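Local coordinates for protein putative esterase (Sulfolobus solfataricus P2, PDB 2RAU) that is probably a lipase or esterase of the alpha/beta-hydrolase fold that binds calcium, at residues 82-94 with 333-347. Sequence-based numbering, arbitrary orientation.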
loop_
_atom_site.group_PDB
_atom_site.type_symbol
_atom_site.label_atom_id
_atom_site.label_comp_id
_atom_site.label_asym_id
_atom_site.label_seq_id
_atom_site.Cartn_x
_atom_site.Cartn_y
_atom_site.Cartn_z
ATOM N N ARG A 82 11.014 12.386 -4.790
ATOM C CA ARG A 82 9.958 13.184 -5.371
ATOM C C ARG A 82 8.746 12.332 -5.744
ATOM O O ARG A 82 7.616 12.823 -5.721
ATOM C CB ARG A 82 10.473 13.924 -6.594
ATOM C CG ARG A 82 11.473 15.031 -6.211
ATOM C CD ARG A 82 12.170 15.643 -7.412
ATOM N NE ARG A 82 12.898 14.599 -8.102
ATOM C CZ ARG A 82 13.485 14.742 -9.293
ATOM N NH1 ARG A 82 13.456 15.913 -9.920
ATOM N NH2 ARG A 82 14.114 13.716 -9.872
ATOM N N LYS A 83 8.993 11.058 -6.017
ATOM C CA LYS A 83 7.977 10.135 -6.511
ATOM C C LYS A 83 7.483 9.168 -5.440
ATOM O O LYS A 83 6.743 8.232 -5.757
ATOM C CB LYS A 83 8.546 9.278 -7.667
ATOM C CG LYS A 83 9.043 10.019 -8.861
ATOM C CD LYS A 83 9.554 9.013 -9.900
ATOM C CE LYS A 83 10.213 9.627 -11.059
ATOM N NZ LYS A 83 10.702 8.550 -11.961
ATOM N N SER A 84 7.863 9.396 -4.172
ATOM C CA SER A 84 7.547 8.474 -3.090
ATOM C C SER A 84 7.037 9.243 -1.883
ATOM O O SER A 84 7.763 10.025 -1.311
ATOM C CB SER A 84 8.786 7.654 -2.743
ATOM O OG SER A 84 8.597 6.995 -1.522
ATOM N N ILE A 85 5.769 9.035 -1.526
ATOM C CA ILE A 85 5.169 9.765 -0.391
ATOM C C ILE A 85 6.002 9.569 0.882
ATOM O O ILE A 85 6.186 10.518 1.647
ATOM C CB ILE A 85 3.649 9.432 -0.206
ATOM C CG1 ILE A 85 2.959 10.405 0.760
ATOM C CG2 ILE A 85 3.382 8.001 0.226
ATOM C CD1 ILE A 85 3.180 11.828 0.496
ATOM N N VAL A 86 6.495 8.350 1.121
ATOM C CA VAL A 86 7.261 8.046 2.325
ATOM C C VAL A 86 8.535 8.872 2.379
ATOM O O VAL A 86 8.791 9.584 3.355
ATOM C CB VAL A 86 7.556 6.510 2.468
ATOM C CG1 VAL A 86 8.632 6.245 3.555
ATOM C CG2 VAL A 86 6.285 5.725 2.749
ATOM N N LEU A 87 9.319 8.804 1.315
ATOM C CA LEU A 87 10.593 9.528 1.222
ATOM C C LEU A 87 10.424 11.062 1.194
ATOM O O LEU A 87 11.172 11.797 1.814
ATOM C CB LEU A 87 11.386 9.018 0.037
ATOM C CG LEU A 87 11.706 7.496 -0.033
ATOM C CD1 LEU A 87 12.610 7.209 -1.222
ATOM C CD2 LEU A 87 12.370 6.907 1.226
ATOM N N TYR A 88 9.415 11.520 0.483
ATOM C CA TYR A 88 9.073 12.935 0.387
ATOM C C TYR A 88 8.713 13.525 1.740
ATOM O O TYR A 88 9.211 14.592 2.118
ATOM C CB TYR A 88 7.875 13.109 -0.576
ATOM C CG TYR A 88 7.549 14.568 -0.830
ATOM C CD1 TYR A 88 8.222 15.283 -1.828
ATOM C CD2 TYR A 88 6.599 15.250 -0.069
ATOM C CE1 TYR A 88 7.928 16.612 -2.069
ATOM C CE2 TYR A 88 6.308 16.576 -0.337
ATOM C CZ TYR A 88 6.975 17.238 -1.320
ATOM O OH TYR A 88 6.693 18.543 -1.598
ATOM N N LEU A 89 7.829 12.850 2.460
ATOM C CA LEU A 89 7.477 13.339 3.799
ATOM C C LEU A 89 8.667 13.266 4.753
ATOM O O LEU A 89 8.844 14.166 5.551
ATOM C CB LEU A 89 6.226 12.653 4.350
ATOM C CG LEU A 89 4.918 12.890 3.627
ATOM C CD1 LEU A 89 3.860 12.046 4.338
ATOM C CD2 LEU A 89 4.578 14.395 3.587
ATOM N N ALA A 90 9.482 12.213 4.668
ATOM C CA ALA A 90 10.682 12.131 5.513
ATOM C C ALA A 90 11.671 13.263 5.183
ATOM O O ALA A 90 12.248 13.870 6.088
ATOM C CB ALA A 90 11.334 10.757 5.402
ATOM N N ARG A 91 11.871 13.571 3.891
ATOM C CA ARG A 91 12.757 14.674 3.500
ATOM C C ARG A 91 12.273 15.999 4.013
ATOM O O ARG A 91 13.050 16.896 4.254
ATOM C CB ARG A 91 12.873 14.782 1.955
ATOM C CG ARG A 91 13.856 13.814 1.360
ATOM C CD ARG A 91 15.345 14.122 1.719
ATOM N NE ARG A 91 15.802 15.349 1.111
ATOM C CZ ARG A 91 16.151 15.480 -0.169
ATOM N NH1 ARG A 91 16.134 14.449 -1.002
ATOM N NH2 ARG A 91 16.530 16.662 -0.617
ATOM N N ASN A 92 10.966 16.106 4.189
ATOM C CA ASN A 92 10.328 17.316 4.680
ATOM C C ASN A 92 10.068 17.338 6.199
ATOM O O ASN A 92 9.314 18.176 6.700
ATOM C CB ASN A 92 9.084 17.552 3.821
ATOM C CG ASN A 92 9.467 18.094 2.437
ATOM O OD1 ASN A 92 9.781 19.255 2.343
ATOM N ND2 ASN A 92 9.506 17.251 1.399
ATOM N N GLY A 93 10.750 16.446 6.915
ATOM C CA GLY A 93 10.899 16.513 8.359
ATOM C C GLY A 93 10.082 15.583 9.222
ATOM O O GLY A 93 10.210 15.616 10.440
ATOM N N PHE A 94 9.257 14.743 8.606
ATOM C CA PHE A 94 8.404 13.821 9.333
ATOM C C PHE A 94 9.080 12.485 9.618
ATOM O O PHE A 94 9.925 12.012 8.845
ATOM C CB PHE A 94 7.092 13.571 8.597
ATOM C CG PHE A 94 6.123 14.711 8.671
ATOM C CD1 PHE A 94 6.188 15.756 7.756
ATOM C CD2 PHE A 94 5.149 14.746 9.656
ATOM C CE1 PHE A 94 5.317 16.810 7.850
ATOM C CE2 PHE A 94 4.268 15.787 9.751
ATOM C CZ PHE A 94 4.333 16.820 8.856
ATOM N N TYR A 333 0.733 7.158 -6.716
ATOM C CA TYR A 333 1.868 6.686 -5.920
ATOM C C TYR A 333 3.258 6.861 -6.519
ATOM O O TYR A 333 4.243 6.626 -5.860
ATOM C CB TYR A 333 1.663 5.189 -5.603
ATOM C CG TYR A 333 0.259 4.871 -5.189
ATOM C CD1 TYR A 333 -0.319 5.502 -4.103
ATOM C CD2 TYR A 333 -0.483 3.922 -5.860
ATOM C CE1 TYR A 333 -1.648 5.253 -3.748
ATOM C CE2 TYR A 333 -1.788 3.661 -5.516
ATOM C CZ TYR A 333 -2.363 4.332 -4.458
ATOM O OH TYR A 333 -3.666 4.070 -4.114
ATOM N N THR A 334 3.348 7.271 -7.781
ATOM C CA THR A 334 4.621 7.360 -8.467
ATOM C C THR A 334 4.534 8.321 -9.660
ATOM O O THR A 334 3.436 8.843 -9.975
ATOM C CB THR A 334 5.121 5.968 -8.971
ATOM O OG1 THR A 334 6.487 6.089 -9.386
ATOM C CG2 THR A 334 4.210 5.426 -10.141
ATOM N N GLY A 335 5.697 8.628 -10.257
ATOM C CA GLY A 335 5.787 9.487 -11.416
ATOM C C GLY A 335 6.117 10.902 -11.049
ATOM O O GLY A 335 5.732 11.367 -9.993
ATOM N N GLU A 336 6.832 11.599 -11.922
ATOM C CA GLU A 336 7.298 12.949 -11.587
ATOM C C GLU A 336 6.196 13.970 -11.292
ATOM O O GLU A 336 6.408 14.895 -10.508
ATOM C CB GLU A 336 8.252 13.459 -12.657
ATOM C CG GLU A 336 7.625 13.622 -14.006
ATOM C CD GLU A 336 8.564 14.301 -15.023
ATOM O OE1 GLU A 336 9.719 14.622 -14.660
ATOM O OE2 GLU A 336 8.113 14.517 -16.166
ATOM N N ASN A 337 5.009 13.779 -11.859
ATOM C CA ASN A 337 3.885 14.722 -11.614
ATOM C C ASN A 337 3.148 14.502 -10.281
ATOM O O ASN A 337 2.411 15.370 -9.809
ATOM C CB ASN A 337 2.919 14.675 -12.798
ATOM C CG ASN A 337 3.596 14.991 -14.104
ATOM O OD1 ASN A 337 3.651 14.169 -15.064
ATOM N ND2 ASN A 337 4.127 16.170 -14.171
ATOM N N SER A 338 3.374 13.354 -9.663
ATOM C CA SER A 338 2.778 13.028 -8.369
ATOM C C SER A 338 3.338 13.938 -7.246
ATOM O O SER A 338 2.678 14.157 -6.247
ATOM C CB SER A 338 2.982 11.551 -8.028
ATOM O OG SER A 338 4.318 11.244 -7.639
ATOM N N GLU A 339 4.557 14.452 -7.416
ATOM C CA GLU A 339 5.127 15.382 -6.491
ATOM C C GLU A 339 4.227 16.588 -6.358
ATOM O O GLU A 339 3.838 16.931 -5.243
ATOM C CB GLU A 339 6.536 15.816 -6.897
ATOM C CG GLU A 339 7.206 16.684 -5.820
ATOM C CD GLU A 339 8.572 17.251 -6.202
ATOM O OE1 GLU A 339 9.073 17.022 -7.336
ATOM O OE2 GLU A 339 9.141 17.963 -5.351
ATOM N N LYS A 340 3.894 17.226 -7.478
ATOM C CA LYS A 340 3.036 18.399 -7.485
ATOM C C LYS A 340 1.604 18.100 -7.068
ATOM O O LYS A 340 1.022 18.847 -6.298
ATOM C CB LYS A 340 3.003 19.035 -8.895
ATOM C CG LYS A 340 1.919 20.103 -9.100
ATOM C CD LYS A 340 2.002 20.769 -10.502
ATOM C CE LYS A 340 1.638 19.812 -11.721
ATOM N NZ LYS A 340 0.175 19.636 -12.112
ATOM N N ASP A 341 1.036 17.031 -7.615
ATOM C CA ASP A 341 -0.395 16.773 -7.500
ATOM C C ASP A 341 -0.809 16.035 -6.251
ATOM O O ASP A 341 -1.969 16.150 -5.858
ATOM C CB ASP A 341 -0.898 15.944 -8.683
ATOM C CG ASP A 341 -0.689 16.639 -10.043
ATOM O OD1 ASP A 341 -0.697 17.882 -10.093
ATOM O OD2 ASP A 341 -0.528 15.945 -11.060
ATOM N N VAL A 342 0.099 15.237 -5.684
ATOM C CA VAL A 342 -0.203 14.446 -4.465
ATOM C C VAL A 342 0.709 14.790 -3.284
ATOM O O VAL A 342 0.272 15.271 -2.261
ATOM C CB VAL A 342 -0.187 12.921 -4.749
ATOM C CG1 VAL A 342 -0.507 12.099 -3.488
ATOM C CG2 VAL A 342 -1.136 12.557 -5.899
ATOM N N ASN A 343 2.003 14.576 -3.454
ATOM C CA ASN A 343 2.925 14.613 -2.321
ATOM C C ASN A 343 3.049 15.963 -1.644
ATOM O O ASN A 343 2.907 16.035 -0.402
ATOM C CB ASN A 343 4.298 13.983 -2.711
ATOM C CG ASN A 343 4.183 12.540 -3.161
ATOM O OD1 ASN A 343 3.191 11.862 -2.867
ATOM N ND2 ASN A 343 5.174 12.076 -3.919
ATOM N N SER A 344 3.258 17.034 -2.429
ATOM C CA SER A 344 3.282 18.394 -1.897
ATOM C C SER A 344 1.942 18.818 -1.317
ATOM O O SER A 344 1.910 19.621 -0.410
ATOM C CB SER A 344 3.702 19.385 -2.968
ATOM O OG SER A 344 2.757 19.403 -4.047
ATOM N N VAL A 345 0.838 18.278 -1.832
ATOM C CA VAL A 345 -0.495 18.642 -1.338
ATOM C C VAL A 345 -0.733 17.983 0.022
ATOM O O VAL A 345 -1.272 18.606 0.939
ATOM C CB VAL A 345 -1.623 18.249 -2.360
ATOM C CG1 VAL A 345 -3.021 18.615 -1.790
ATOM C CG2 VAL A 345 -1.354 18.906 -3.704
ATOM N N VAL A 346 -0.308 16.722 0.180
ATOM C CA VAL A 346 -0.368 16.075 1.487
ATOM C C VAL A 346 0.495 16.851 2.531
ATOM O O VAL A 346 0.038 17.145 3.646
ATOM C CB VAL A 346 0.080 14.590 1.432
ATOM C CG1 VAL A 346 0.224 14.037 2.888
ATOM C CG2 VAL A 346 -0.875 13.728 0.599
ATOM N N LEU A 347 1.708 17.244 2.157
ATOM C CA LEU A 347 2.570 18.019 3.051
ATOM C C LEU A 347 1.899 19.325 3.470
ATOM O O LEU A 347 1.945 19.693 4.620
ATOM C CB LEU A 347 3.903 18.344 2.371
ATOM C CG LEU A 347 5.012 19.028 3.196
ATOM C CD1 LEU A 347 5.438 18.115 4.321
ATOM C CD2 LEU A 347 6.224 19.464 2.311
HETATM O O HOH W 1 3.890 7.581 -3.239
HETATM O O HOH W 2 7.611 19.621 -3.830
#
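Tyr88 of helix 85-91 is a knob in a hole lined by Glu339, Asn343, Ser344 and Leu347 of helix 338-347, where two helices of an alpha/beta-hydrolase fold cross at -51°, their axes 9.9 Å apart. With CG anti to the backbone N (chi1 -174°), the ring is carried into that hole. Asn343 CB sits over one face in a CH-pi contact, 3.9 Å from the Tyr88 ring centroid, and the amide nitrogen of Asn92 lies over the centre of the opposite face, so the ring is clamped between them. That amide is itself held by Tyr88 O, at 2.8 Å from Asn92 ND2. Tyr88 OH lies 3.4 Å from Ser344 CB, and one water, near the ring plane, links the hydroxyl to Glu339 OE2.

Asn343 also works toward the start of helix 85-91. Its ND2 gives a bent hydrogen bond (3.1 Å, 139°) to Arg82 O, coming from above the carbonyl plane, while OD1 packs 3.4 Å from Ile85 CD1. Glu339 OE1 faces CB, CG and CD of Arg82, whose guanidinium turns away to a salt bridge with Asp80. A second water joins Ile85 N to Tyr333 O. Lys83 runs extended past Gly335 to a salt bridge with Asp264.

At the other end Leu347 fits between Leu89, Asn92 and Phe94: its CD2 is 3.5 Å from Asn92 CG, and its CD1 is 3.8 Å from Phe94 CE1. Here a Schellman motif with Gly93 ends helix 85-91 and leads into strand 94-100. Ile85 and Val86 rest on Ile55 of strand 52-56, and Val86 also meets Val43 of strand 37-45. Thr334, for its part, packs on helix 262-270.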